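Side-chain contacts in periplasmic binding protein/LacI transcriptional regulator (Brachyspira murdochii, PDB 4KQC), which probably binds a carbohydrate as the solute-binding component of a bacterial ABC transporter: residues Leu146-Ser151 and Ile155-Gly160; Gln189-Ile194 and Phe220-Lys225; Arg114-Ile119 and Thr298-Tyr303; Val105-Ser110 and Val281-Lys286. All blocks are in the same frame, centred on the assembly; numbering follows the deposited sequence.

Interaction 1 of 4, residues Leu146-Ser151 and Ile155-Gly160; sequences LQLDNS and IGRAEG. With NO3 (nitrate ion), chain C.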
loop_
_atom_site.group_PDB
_atom_site.type_symbol
_atom_site.label_atom_id
_atom_site.label_comp_id
_atom_site.label_asym_id
_atom_site.label_seq_id
_atom_site.Cartn_x
_atom_site.Cartn_y
_atom_site.Cartn_z
ATOM N N LEU A 146 4.362 6.019 10.424
ATOM C CA LEU A 146 4.296 7.077 9.426
ATOM C C LEU A 146 3.175 6.682 8.504
ATOM O O LEU A 146 3.316 5.755 7.679
ATOM C CB LEU A 146 5.623 7.210 8.676
ATOM C CG LEU A 146 6.680 8.077 9.372
ATOM C CD1 LEU A 146 6.402 9.557 9.128
ATOM C CD2 LEU A 146 6.808 7.804 10.860
ATOM N N GLN A 147 2.051 7.358 8.701
ATOM C CA GLN A 147 0.832 7.110 7.954
ATOM C C GLN A 147 0.801 7.977 6.724
ATOM O O GLN A 147 0.983 9.170 6.868
ATOM C CB GLN A 147 -0.344 7.460 8.881
ATOM C CG GLN A 147 -1.681 7.545 8.165
ATOM C CD GLN A 147 -2.849 7.801 9.096
ATOM O OE1 GLN A 147 -2.747 7.589 10.299
ATOM N NE2 GLN A 147 -3.954 8.267 8.550
ATOM N N LEU A 148 0.655 7.386 5.534
ATOM C CA LEU A 148 0.954 8.154 4.285
ATOM C C LEU A 148 0.040 9.340 4.037
ATOM O O LEU A 148 0.463 10.355 3.463
ATOM C CB LEU A 148 1.009 7.211 3.053
ATOM C CG LEU A 148 -0.317 6.469 2.799
ATOM C CD1 LEU A 148 -0.887 6.916 1.477
ATOM C CD2 LEU A 148 -0.260 4.971 2.852
ATOM N N ASP A 149 -1.215 9.232 4.427
ATOM C CA ASP A 149 -2.221 10.297 4.194
ATOM C C ASP A 149 -3.472 9.982 4.986
ATOM O O ASP A 149 -3.510 8.980 5.734
ATOM C CB ASP A 149 -2.505 10.500 2.712
ATOM C CG ASP A 149 -3.281 9.384 2.054
ATOM O OD1 ASP A 149 -3.817 8.426 2.687
ATOM O OD2 ASP A 149 -3.336 9.467 0.788
ATOM N N ASN A 150 -4.467 10.829 4.845
ATOM C CA ASN A 150 -5.795 10.648 5.472
ATOM C C ASN A 150 -6.887 10.111 4.538
ATOM O O ASN A 150 -8.068 10.421 4.732
ATOM C CB ASN A 150 -6.225 11.966 6.125
ATOM C CG ASN A 150 -5.427 12.286 7.351
ATOM O OD1 ASN A 150 -5.473 11.522 8.318
ATOM N ND2 ASN A 150 -4.676 13.341 7.326
ATOM N N SER A 151 -6.481 9.357 3.560
ATOM C CA SER A 151 -7.343 8.684 2.602
ATOM C C SER A 151 -7.685 7.309 3.239
ATOM O O SER A 151 -7.052 6.860 4.220
ATOM C CB SER A 151 -6.586 8.518 1.271
ATOM O OG SER A 151 -5.613 7.420 1.339
ATOM N N ILE A 155 -5.466 5.465 6.121
ATOM C CA ILE A 155 -6.152 5.126 7.391
ATOM C C ILE A 155 -6.058 3.609 7.646
ATOM O O ILE A 155 -5.728 3.172 8.726
ATOM C CB ILE A 155 -7.585 5.636 7.388
ATOM C CG1 ILE A 155 -7.582 7.203 7.358
ATOM C CG2 ILE A 155 -8.375 5.101 8.553
ATOM C CD1 ILE A 155 -8.942 7.753 7.011
ATOM N N GLY A 156 -6.368 2.812 6.639
ATOM C CA GLY A 156 -6.315 1.407 6.812
ATOM C C GLY A 156 -4.934 0.830 7.008
ATOM O O GLY A 156 -4.758 -0.066 7.853
ATOM N N ARG A 157 -3.934 1.347 6.296
ATOM C CA ARG A 157 -2.564 0.846 6.525
ATOM C C ARG A 157 -2.035 1.222 7.898
ATOM O O ARG A 157 -1.203 0.514 8.447
ATOM C CB ARG A 157 -1.613 1.307 5.445
ATOM C CG ARG A 157 -1.900 0.689 4.090
ATOM C CD ARG A 157 -0.792 0.971 3.111
ATOM N NE ARG A 157 -1.026 0.394 1.801
ATOM C CZ ARG A 157 -0.150 0.470 0.807
ATOM N NH1 ARG A 157 1.002 1.047 0.986
ATOM N NH2 ARG A 157 -0.374 -0.142 -0.352
ATOM N N ALA A 158 -2.528 2.301 8.487
ATOM C CA ALA A 158 -2.123 2.696 9.855
ATOM C C ALA A 158 -2.926 1.942 10.900
ATOM O O ALA A 158 -2.335 1.404 11.858
ATOM C CB ALA A 158 -2.367 4.191 10.068
ATOM N N GLU A 159 -4.244 1.966 10.786
ATOM C CA GLU A 159 -5.193 1.347 11.753
ATOM C C GLU A 159 -4.885 -0.133 11.878
ATOM O O GLU A 159 -4.941 -0.685 12.971
ATOM C CB GLU A 159 -6.670 1.523 11.357
ATOM C CG GLU A 159 -7.354 2.831 11.816
ATOM C CD GLU A 159 -8.890 2.917 11.570
ATOM O OE1 GLU A 159 -9.524 2.040 10.911
ATOM O OE2 GLU A 159 -9.468 3.921 12.015
ATOM N N GLY A 160 -4.618 -0.793 10.748
ATOM C CA GLY A 160 -4.338 -2.255 10.773
ATOM C C GLY A 160 -3.172 -2.607 11.698
ATOM O O GLY A 160 -3.204 -3.619 12.436
HETATM N N NO3 C . -2.905 14.960 9.863
HETATM O O1 NO3 C . -2.244 15.623 10.658
HETATM O O2 NO3 C . -2.686 15.105 8.534
HETATM O O3 NO3 C . -3.828 14.022 10.314
#
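Ser151 is the N-cap residue of helix 152-171, and the first turn of that helix is closed by Ile155 N, which donates to Ser151 O at 2.8 Å in a nearly straight bond (170° at the hydrogen). The Ile155 side chain folds back over the same carbonyl, and its CD1 lies 3.6 Å from Asn150 O. Just before the cap, Asp149 OD1 accepts from Ser151 N at 3.0 Å, an Asx turn in which the amide comes from above the carboxylate plane. This is the strand-to-helix turn at the carboxyl end of strand 141-146, and in the periplasmic binding protein fold such turns commonly face the cleft between the domains. Gln147, with CG anti to the backbone N (chi1 167°) and the chain extended beyond it, runs alongside Ile155 and passes the methyl of Ala158, whose CB is 3.4 Å from Gln147 OE1. Its NE2 binds Asp149 O at 2.9 Å, and this bond, lying in the amide plane, fixes how the terminal amide is rotated. Replacing Gln147 by an alanine would probably leave Asp149 O without this donor and open a gap beside Ala158 CB. Leu148 CD2 touches Arg157 CD at 4.0 Å, while the guanidinium group beyond is held by Asp251, Ser212 and Asn113. A nitrate ion, probably from the crystallisation liquor, accepts from Asn150 ND2.

Interaction 2 of 4, residues Gln189-Ile194 and Phe220-Lys225; sequences QNEADI and FLVVYK. With NO3 (nitrate ion), chain D.
Glu191 and Val222 meet with their side chains at about a right angle, and only their aliphatic parts touch: Glu191 CG lies 4.0 Å from Val222 CG2. With Glu191 CG anti to the backbone N (chi1 172°), the chain leaves helix 191-199 in an extended line, so that its methylene reaches the valine. Val222 directs its CB toward the other helix and offers the methyl that stands beside its own backbone N. Deeper in, three residues on from Glu191 and two before Val222, Ile194 CG2 comes to 4.2 Å from Phe220 N and thus lies against the backbone of helix 214-223. Phe220 CB points away from residues 189-194; its side chain packs on Val198, further along helix 191-199, and on Ile209 and Leu211 of strand 208-211, while Ile194 also rests on Met216. The two helices thereby pack side by side over the mixed sheet. Phe220 O accepts from both Val223 N and Tyr224 N, the latter at 2.9 Å.

At the start of helix 191-199, where the Asn190 side chain makes no capping bond, a nitrate ion probably from the crystallisation liquor takes Ala192 N through O1 at 3.1 Å (165°) and Asp193 N through O3 in a weak bond. The carboxylate of Asp193 is close to this anion and is also bonded to Thr188 OG1, a proximity that the positive helix end probably makes tolerable. Between these segments the contact is van der Waals in kind, with no polar bond between them, so it has little directional preference of its own.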
loop_
_atom_site.group_PDB
_atom_site.type_symbol
_atom_site.label_atom_id
_atom_site.label_comp_id
_atom_site.label_asym_id
_atom_site.label_seq_id
_atom_site.Cartn_x
_atom_site.Cartn_y
_atom_site.Cartn_z
ATOM N N GLN A 189 3.119 13.811 0.761
ATOM C CA GLN A 189 4.005 12.658 0.544
ATOM C C GLN A 189 5.291 13.058 -0.187
ATOM O O GLN A 189 5.960 12.208 -0.730
ATOM C CB GLN A 189 3.249 11.576 -0.220
ATOM C CG GLN A 189 2.082 10.945 0.608
ATOM C CD GLN A 189 1.528 9.732 -0.071
ATOM O OE1 GLN A 189 2.262 8.744 -0.281
ATOM N NE2 GLN A 189 0.267 9.803 -0.497
ATOM N N ASN A 190 5.585 14.361 -0.217
ATOM C CA ASN A 190 6.833 14.829 -0.823
ATOM C C ASN A 190 7.997 14.635 0.133
ATOM O O ASN A 190 7.863 14.503 1.346
ATOM C CB ASN A 190 6.702 16.271 -1.287
ATOM C CG ASN A 190 5.576 16.430 -2.296
ATOM O OD1 ASN A 190 5.435 15.606 -3.171
ATOM N ND2 ASN A 190 4.788 17.476 -2.181
ATOM N N GLU A 191 9.181 14.647 -0.468
ATOM C CA GLU A 191 10.453 14.320 0.222
ATOM C C GLU A 191 10.768 15.104 1.465
ATOM O O GLU A 191 11.080 14.501 2.521
ATOM C CB GLU A 191 11.583 14.531 -0.810
ATOM C CG GLU A 191 13.007 14.436 -0.308
ATOM C CD GLU A 191 14.000 14.727 -1.418
ATOM O OE1 GLU A 191 14.303 15.913 -1.734
ATOM O OE2 GLU A 191 14.452 13.729 -1.983
ATOM N N ALA A 192 10.704 16.427 1.391
ATOM C CA ALA A 192 11.055 17.209 2.546
ATOM C C ALA A 192 10.051 16.993 3.644
ATOM O O ALA A 192 10.425 16.984 4.787
ATOM C CB ALA A 192 11.134 18.694 2.243
ATOM N N ASP A 193 8.767 16.868 3.304
ATOM C CA ASP A 193 7.775 16.786 4.345
ATOM C C ASP A 193 7.953 15.494 5.159
ATOM O O ASP A 193 7.859 15.511 6.355
ATOM C CB ASP A 193 6.372 16.937 3.736
ATOM C CG ASP A 193 6.079 18.414 3.265
ATOM O OD1 ASP A 193 6.610 19.365 3.918
ATOM O OD2 ASP A 193 5.252 18.650 2.315
ATOM N N ILE A 194 8.298 14.413 4.472
ATOM C CA ILE A 194 8.488 13.133 5.132
ATOM C C ILE A 194 9.819 13.164 5.892
ATOM O O ILE A 194 9.870 12.809 7.056
ATOM C CB ILE A 194 8.474 11.991 4.142
ATOM C CG1 ILE A 194 7.139 11.896 3.397
ATOM C CG2 ILE A 194 8.728 10.717 4.914
ATOM C CD1 ILE A 194 7.242 11.041 2.163
ATOM N N PHE A 220 12.201 8.343 4.718
ATOM C CA PHE A 220 13.020 7.833 5.805
ATOM C C PHE A 220 14.503 7.684 5.401
ATOM O O PHE A 220 15.403 8.004 6.225
ATOM C CB PHE A 220 12.429 6.498 6.269
ATOM C CG PHE A 220 13.338 5.684 7.129
ATOM C CD1 PHE A 220 13.471 5.945 8.490
ATOM C CD2 PHE A 220 14.107 4.675 6.561
ATOM C CE1 PHE A 220 14.323 5.169 9.269
ATOM C CE2 PHE A 220 14.981 3.927 7.360
ATOM C CZ PHE A 220 15.064 4.197 8.694
ATOM N N LEU A 221 14.723 7.272 4.148
ATOM C CA LEU A 221 16.052 7.030 3.633
ATOM C C LEU A 221 16.827 8.286 3.271
ATOM O O LEU A 221 18.015 8.207 2.995
ATOM C CB LEU A 221 15.967 6.039 2.467
ATOM C CG LEU A 221 15.561 4.606 2.836
ATOM C CD1 LEU A 221 15.114 3.760 1.631
ATOM C CD2 LEU A 221 16.626 3.895 3.618
ATOM N N VAL A 222 16.160 9.439 3.272
ATOM C CA VAL A 222 16.849 10.746 3.246
ATOM C C VAL A 222 17.644 10.929 4.516
ATOM O O VAL A 222 18.747 11.523 4.479
ATOM C CB VAL A 222 15.833 11.863 3.104
ATOM C CG1 VAL A 222 16.488 13.223 3.410
ATOM C CG2 VAL A 222 15.126 11.785 1.760
ATOM N N VAL A 223 17.115 10.410 5.638
ATOM C CA VAL A 223 17.672 10.699 6.973
ATOM C C VAL A 223 18.567 9.565 7.506
ATOM O O VAL A 223 19.626 9.820 8.142
ATOM C CB VAL A 223 16.515 10.918 7.973
ATOM C CG1 VAL A 223 16.993 11.225 9.365
ATOM C CG2 VAL A 223 15.681 12.088 7.503
ATOM N N TYR A 224 18.113 8.351 7.277
ATOM C CA TYR A 224 18.856 7.134 7.737
ATOM C C TYR A 224 19.463 6.408 6.541
ATOM O O TYR A 224 18.744 6.049 5.590
ATOM C CB TYR A 224 17.938 6.212 8.500
ATOM C CG TYR A 224 17.704 6.697 9.901
ATOM C CD1 TYR A 224 18.650 6.468 10.911
ATOM C CD2 TYR A 224 16.550 7.397 10.250
ATOM C CE1 TYR A 224 18.430 6.909 12.175
ATOM C CE2 TYR A 224 16.356 7.834 11.514
ATOM C CZ TYR A 224 17.293 7.586 12.483
ATOM O OH TYR A 224 17.088 8.058 13.734
ATOM N N LYS A 225 20.765 6.215 6.560
ATOM C CA LYS A 225 21.471 5.834 5.378
ATOM C C LYS A 225 22.433 4.701 5.594
ATOM O O LYS A 225 23.048 4.253 4.641
ATOM C CB LYS A 225 22.234 7.065 4.812
ATOM C CG LYS A 225 21.276 8.183 4.362
ATOM C CD LYS A 225 21.941 9.212 3.473
ATOM C CE LYS A 225 22.400 10.433 4.221
ATOM N NZ LYS A 225 22.752 11.513 3.230
HETATM N N NO3 D . 8.609 18.823 -0.442
HETATM O O1 NO3 D . 9.469 18.125 -0.950
HETATM O O2 NO3 D . 8.192 19.967 -1.111
HETATM O O3 NO3 D . 8.043 18.473 0.788
#

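Interaction 3 of 4, residues Arg114-Ile119 and Thr298-Tyr303; sequences RAAAAI and TGAKWY
Ala118 N donates a hydrogen bond to Arg114 O at 2.9 Å, the shortest polar bond here, within the helical turn that sets Ala116 and Ile119 against Ala300 of the chain 298-303. Ala116 CB meets Ala300 CB at 3.5 Å, methyl against methyl, a tight approach that brings the helix backbone close to the incoming chain. One turn further on, Ile119 sends CD1 to 3.8 Å from Ala300 O, while CG2, which lies anti to the backbone N, reaches Trp302 CB at 4.1 Å; the two side chains slide past each other in opposite directions. Residues 298-303 connect strand 296-297 of the parallel sheet with strand 301-303, the antiparallel edge strand of the other sheet, and so form one of the interdomain crossings that make up the hinge of a periplasmic binding protein. The indole of Trp302 is placed by partners beyond the contact: NE1 binds Asp304 OD2, and Lys123, further along helix 113-133, makes a cation-pi contact with the ring. Ile119 and Trp302 both rest in addition on Val269 of strand 267-270.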
loop_
_atom_site.group_PDB
_atom_site.type_symbol
_atom_site.label_atom_id
_atom_site.label_comp_id
_atom_site.label_asym_id
_atom_site.label_seq_id
_atom_site.Cartn_x
_atom_site.Cartn_y
_atom_site.Cartn_z
ATOM N N ARG A 114 -5.558 -3.467 6.045
ATOM C CA ARG A 114 -5.500 -3.665 7.473
ATOM C C ARG A 114 -4.787 -4.985 7.840
ATOM O O ARG A 114 -3.908 -5.015 8.715
ATOM C CB ARG A 114 -6.882 -3.616 8.126
ATOM C CG ARG A 114 -7.422 -2.197 8.159
ATOM C CD ARG A 114 -8.914 -2.188 8.465
ATOM N NE ARG A 114 -9.380 -0.805 8.660
ATOM C CZ ARG A 114 -9.609 0.070 7.663
ATOM N NH1 ARG A 114 -9.508 -0.268 6.371
ATOM N NH2 ARG A 114 -9.981 1.296 7.981
ATOM N N ALA A 115 -5.090 -6.036 7.067
ATOM C CA ALA A 115 -4.445 -7.326 7.252
ATOM C C ALA A 115 -2.991 -7.318 6.916
ATOM O O ALA A 115 -2.216 -7.929 7.624
ATOM C CB ALA A 115 -5.141 -8.343 6.378
ATOM N N ALA A 116 -2.596 -6.599 5.882
ATOM C CA ALA A 116 -1.200 -6.529 5.501
ATOM C C ALA A 116 -0.416 -5.796 6.593
ATOM O O ALA A 116 0.698 -6.176 6.977
ATOM C CB ALA A 116 -1.078 -5.834 4.200
ATOM N N ALA A 117 -1.002 -4.712 7.091
ATOM C CA ALA A 117 -0.374 -3.928 8.137
ATOM C C ALA A 117 -0.259 -4.679 9.458
ATOM O O ALA A 117 0.666 -4.436 10.232
ATOM C CB ALA A 117 -1.143 -2.612 8.305
ATOM N N ALA A 118 -1.215 -5.552 9.719
ATOM C CA ALA A 118 -1.170 -6.418 10.867
ATOM C C ALA A 118 -0.005 -7.369 10.789
ATOM O O ALA A 118 0.522 -7.728 11.839
ATOM C CB ALA A 118 -2.481 -7.145 11.056
ATOM N N ILE A 119 0.415 -7.803 9.592
ATOM C CA ILE A 119 1.588 -8.679 9.470
ATOM C C ILE A 119 2.789 -7.885 10.010
ATOM O O ILE A 119 3.626 -8.405 10.759
ATOM C CB ILE A 119 1.859 -9.124 8.002
ATOM C CG1 ILE A 119 0.698 -9.961 7.439
ATOM C CG2 ILE A 119 3.236 -9.773 7.921
ATOM C CD1 ILE A 119 0.764 -10.154 5.946
ATOM N N THR A 298 -6.570 -10.030 -2.577
ATOM C CA THR A 298 -5.386 -10.573 -3.208
ATOM C C THR A 298 -4.205 -10.765 -2.225
ATOM O O THR A 298 -3.152 -11.288 -2.611
ATOM C CB THR A 298 -4.997 -9.733 -4.443
ATOM O OG1 THR A 298 -4.879 -8.370 -4.068
ATOM C CG2 THR A 298 -6.086 -9.839 -5.549
ATOM N N GLY A 299 -4.350 -10.301 -0.994
ATOM C CA GLY A 299 -3.386 -10.607 0.049
ATOM C C GLY A 299 -2.078 -9.881 0.050
ATOM O O GLY A 299 -1.917 -8.941 -0.719
ATOM N N ALA A 300 -1.189 -10.245 0.959
ATOM C CA ALA A 300 0.083 -9.607 1.092
ATOM C C ALA A 300 1.036 -10.579 1.743
ATOM O O ALA A 300 0.574 -11.516 2.370
ATOM C CB ALA A 300 -0.063 -8.332 1.907
ATOM N N LYS A 301 2.341 -10.396 1.506
ATOM C CA LYS A 301 3.347 -11.329 1.992
ATOM C C LYS A 301 4.516 -10.543 2.579
ATOM O O LYS A 301 4.902 -9.474 2.029
ATOM C CB LYS A 301 3.898 -12.201 0.873
ATOM C CG LYS A 301 2.978 -13.289 0.346
ATOM C CD LYS A 301 3.799 -14.157 -0.604
ATOM C CE LYS A 301 3.054 -15.356 -1.143
ATOM N NZ LYS A 301 2.361 -16.063 -0.051
ATOM N N TRP A 302 5.029 -11.061 3.699
ATOM C CA TRP A 302 6.243 -10.504 4.292
ATOM C C TRP A 302 7.432 -10.887 3.436
ATOM O O TRP A 302 7.567 -12.050 3.027
ATOM C CB TRP A 302 6.427 -11.090 5.704
ATOM C CG TRP A 302 7.662 -10.681 6.399
ATOM C CD1 TRP A 302 8.793 -11.404 6.567
ATOM C CD2 TRP A 302 7.896 -9.395 7.021
ATOM N NE1 TRP A 302 9.706 -10.677 7.306
ATOM C CE2 TRP A 302 9.200 -9.432 7.566
ATOM C CE3 TRP A 302 7.135 -8.231 7.167
ATOM C CZ2 TRP A 302 9.739 -8.366 8.302
ATOM C CZ3 TRP A 302 7.688 -7.179 7.852
ATOM C CH2 TRP A 302 8.977 -7.248 8.404
ATOM N N TYR A 303 8.346 -9.955 3.282
ATOM C CA TYR A 303 9.638 -10.205 2.632
ATOM C C TYR A 303 10.754 -9.510 3.422
ATOM O O TYR A 303 10.539 -8.454 4.083
ATOM C CB TYR A 303 9.619 -9.889 1.177
ATOM C CG TYR A 303 9.703 -8.420 0.832
ATOM C CD1 TYR A 303 8.559 -7.650 0.835
ATOM C CD2 TYR A 303 10.904 -7.853 0.457
ATOM C CE1 TYR A 303 8.615 -6.362 0.474
ATOM C CE2 TYR A 303 10.972 -6.512 0.112
ATOM C CZ TYR A 303 9.824 -5.790 0.150
ATOM O OH TYR A 303 9.934 -4.461 -0.188
#

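Interaction 4 of 4, residues Val105-Ser110 and Val281-Lys286; sequences VLATAS and VTLAYK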
loop_
_atom_site.group_PDB
_atom_site.type_symbol
_atom_site.label_atom_id
_atom_site.label_comp_id
_atom_site.label_asym_id
_atom_site.label_seq_id
_atom_site.Cartn_x
_atom_site.Cartn_y
_atom_site.Cartn_z
ATOM N N VAL A 105 -20.364 0.465 -7.317
ATOM C CA VAL A 105 -19.214 -0.398 -7.395
ATOM C C VAL A 105 -19.660 -1.833 -7.014
ATOM O O VAL A 105 -19.993 -2.084 -5.880
ATOM C CB VAL A 105 -18.046 0.093 -6.509
ATOM C CG1 VAL A 105 -16.894 -0.921 -6.576
ATOM C CG2 VAL A 105 -17.647 1.499 -6.918
ATOM N N LEU A 106 -19.594 -2.745 -7.973
ATOM C CA LEU A 106 -20.061 -4.091 -7.749
ATOM C C LEU A 106 -19.172 -4.969 -6.871
ATOM O O LEU A 106 -19.680 -5.841 -6.130
ATOM C CB LEU A 106 -20.302 -4.776 -9.092
ATOM C CG LEU A 106 -21.435 -4.264 -9.973
ATOM C CD1 LEU A 106 -21.330 -4.866 -11.365
ATOM C CD2 LEU A 106 -22.761 -4.667 -9.380
ATOM N N ALA A 107 -17.871 -4.782 -7.024
ATOM C CA ALA A 107 -16.841 -5.563 -6.394
ATOM C C ALA A 107 -15.516 -4.875 -6.645
ATOM O O ALA A 107 -15.401 -4.050 -7.577
ATOM C CB ALA A 107 -16.832 -6.965 -6.936
ATOM N N THR A 108 -14.535 -5.220 -5.805
ATOM C CA THR A 108 -13.175 -4.678 -5.886
ATOM C C THR A 108 -12.201 -5.831 -5.700
ATOM O O THR A 108 -12.442 -6.758 -4.889
ATOM C CB THR A 108 -12.976 -3.625 -4.794
ATOM O OG1 THR A 108 -13.881 -2.531 -5.041
ATOM C CG2 THR A 108 -11.614 -3.101 -4.715
ATOM N N ALA A 109 -11.127 -5.803 -6.473
ATOM C CA ALA A 109 -9.977 -6.698 -6.235
ATOM C C ALA A 109 -8.801 -5.901 -5.640
ATOM O O ALA A 109 -8.281 -5.008 -6.293
ATOM C CB ALA A 109 -9.561 -7.348 -7.511
ATOM N N SER A 110 -8.354 -6.257 -4.439
ATOM C CA SER A 110 -7.325 -5.488 -3.776
ATOM C C SER A 110 -6.680 -6.211 -2.660
ATOM O O SER A 110 -7.223 -7.195 -2.179
ATOM C CB SER A 110 -7.928 -4.233 -3.144
ATOM O OG SER A 110 -8.836 -4.515 -2.128
ATOM N N VAL A 281 -9.720 -7.709 -14.076
ATOM C CA VAL A 281 -10.306 -7.984 -15.366
ATOM C C VAL A 281 -11.260 -9.151 -15.243
ATOM O O VAL A 281 -12.279 -9.125 -15.939
ATOM C CB VAL A 281 -9.236 -8.176 -16.431
ATOM C CG1 VAL A 281 -9.834 -8.780 -17.709
ATOM C CG2 VAL A 281 -8.562 -6.854 -16.683
ATOM N N THR A 282 -10.906 -10.201 -14.495
ATOM C CA THR A 282 -11.835 -11.287 -14.276
ATOM C C THR A 282 -13.185 -10.835 -13.736
ATOM O O THR A 282 -14.201 -11.266 -14.228
ATOM C CB THR A 282 -11.199 -12.357 -13.353
ATOM O OG1 THR A 282 -10.016 -12.850 -13.994
ATOM C CG2 THR A 282 -12.143 -13.558 -13.133
ATOM N N LEU A 283 -13.182 -10.044 -12.686
ATOM C CA LEU A 283 -14.402 -9.520 -12.090
ATOM C C LEU A 283 -15.164 -8.723 -13.152
ATOM O O LEU A 283 -16.383 -8.811 -13.257
ATOM C CB LEU A 283 -14.077 -8.620 -10.890
ATOM C CG LEU A 283 -13.631 -9.297 -9.606
ATOM C CD1 LEU A 283 -13.182 -8.278 -8.550
ATOM C CD2 LEU A 283 -14.787 -10.118 -9.134
ATOM N N ALA A 284 -14.443 -7.899 -13.898
ATOM C CA ALA A 284 -15.111 -7.042 -14.864
ATOM C C ALA A 284 -15.779 -7.823 -15.974
ATOM O O ALA A 284 -16.931 -7.525 -16.352
ATOM C CB ALA A 284 -14.152 -6.042 -15.397
ATOM N N TYR A 285 -15.086 -8.838 -16.439
ATOM C CA TYR A 285 -15.590 -9.738 -17.431
ATOM C C TYR A 285 -16.822 -10.431 -16.929
ATOM O O TYR A 285 -17.858 -10.483 -17.655
ATOM C CB TYR A 285 -14.491 -10.688 -17.892
ATOM C CG TYR A 285 -15.029 -11.685 -18.886
ATOM C CD1 TYR A 285 -15.202 -11.302 -20.177
ATOM C CD2 TYR A 285 -15.341 -12.971 -18.510
ATOM C CE1 TYR A 285 -15.697 -12.159 -21.133
ATOM C CE2 TYR A 285 -15.855 -13.866 -19.456
ATOM C CZ TYR A 285 -16.033 -13.422 -20.759
ATOM O OH TYR A 285 -16.531 -14.224 -21.783
ATOM N N LYS A 286 -16.746 -11.010 -15.742
ATOM C CA LYS A 286 -17.925 -11.734 -15.173
ATOM C C LYS A 286 -19.103 -10.804 -15.010
ATOM O O LYS A 286 -20.267 -11.152 -15.364
ATOM C CB LYS A 286 -17.580 -12.379 -13.824
ATOM C CG LYS A 286 -16.573 -13.527 -13.955
ATOM C CD LYS A 286 -16.247 -14.106 -12.590
ATOM C CE LYS A 286 -15.542 -15.436 -12.771
ATOM N NZ LYS A 286 -14.909 -15.943 -11.532
#
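The peptide group joining Thr108 to Ala109 is the flat surface of this contact, and Leu283 CD1 sits over one of its faces, 3.9 Å from Thr108 C and 3.8 Å from Ala109 N. Thr108 turns its side chain away from the helix, to the other side of the sheet. Along its edges the strand is engaged in sheet bonding: the backbone of Thr108 pairs with Ile296 on one flank, and that of Ala109 with Gly91 and Asp93 on the other. Thr108 N also meets Asn295 OD1.

The same leucine methyl is bracketed by two alanines that point toward the helix from alternate positions of strand 105-110. Ala109 CB lies 3.9 Å from Leu283 CD1, and Ala107 CB stands at 4.2 Å from it. Leu283 reaches them because its outer torsion is extended (chi2 173°), which carries CD1 straight out from the helix like a peg, its tip resting on the strand between two small residues. With only methyls beside it, the strand lets the leucine come down onto its backbone. Leu283 also touches Ile90 of strand 89-92, and so spans two neighbouring strands. Its neighbours in the helix, Val281 and Ala284, pack on strand 6-10.

Strand and helix segments run nearly antiparallel, at 164°, with their axes 8.7 Å apart at closest approach. A helix lying on a parallel sheet with its direction reversed, held by apolar packing of a leucine on alanine methyls and strand backbone, fits the layered alpha/beta arrangement of the Rossmann-like domains of periplasmic binding proteins.

Interaction 4 is a buried contact in the domain built on the parallel sheet, whereas interactions 1 and 2 belong to the domain with the mixed sheet, interaction 1 partly buried and interaction 2 opening onto the surface. Interaction 3, also partly buried, lies at the crossing between the two: strand 105-110 of interaction 4 leads directly into helix 113-133, and Thr298 N probably bonds to Ser110 O. Interaction 1 touches interaction 3 through the salt bridge of Glu159 with Arg114 and through packing of helix 152-171 on helix 113-133, and it meets interaction 2 where Leu148 packs on Gln189. Cross-contact hydrogen bonding is confined to interaction 1; the others rest on van der Waals contacts of apolar groups with one another and with backbone.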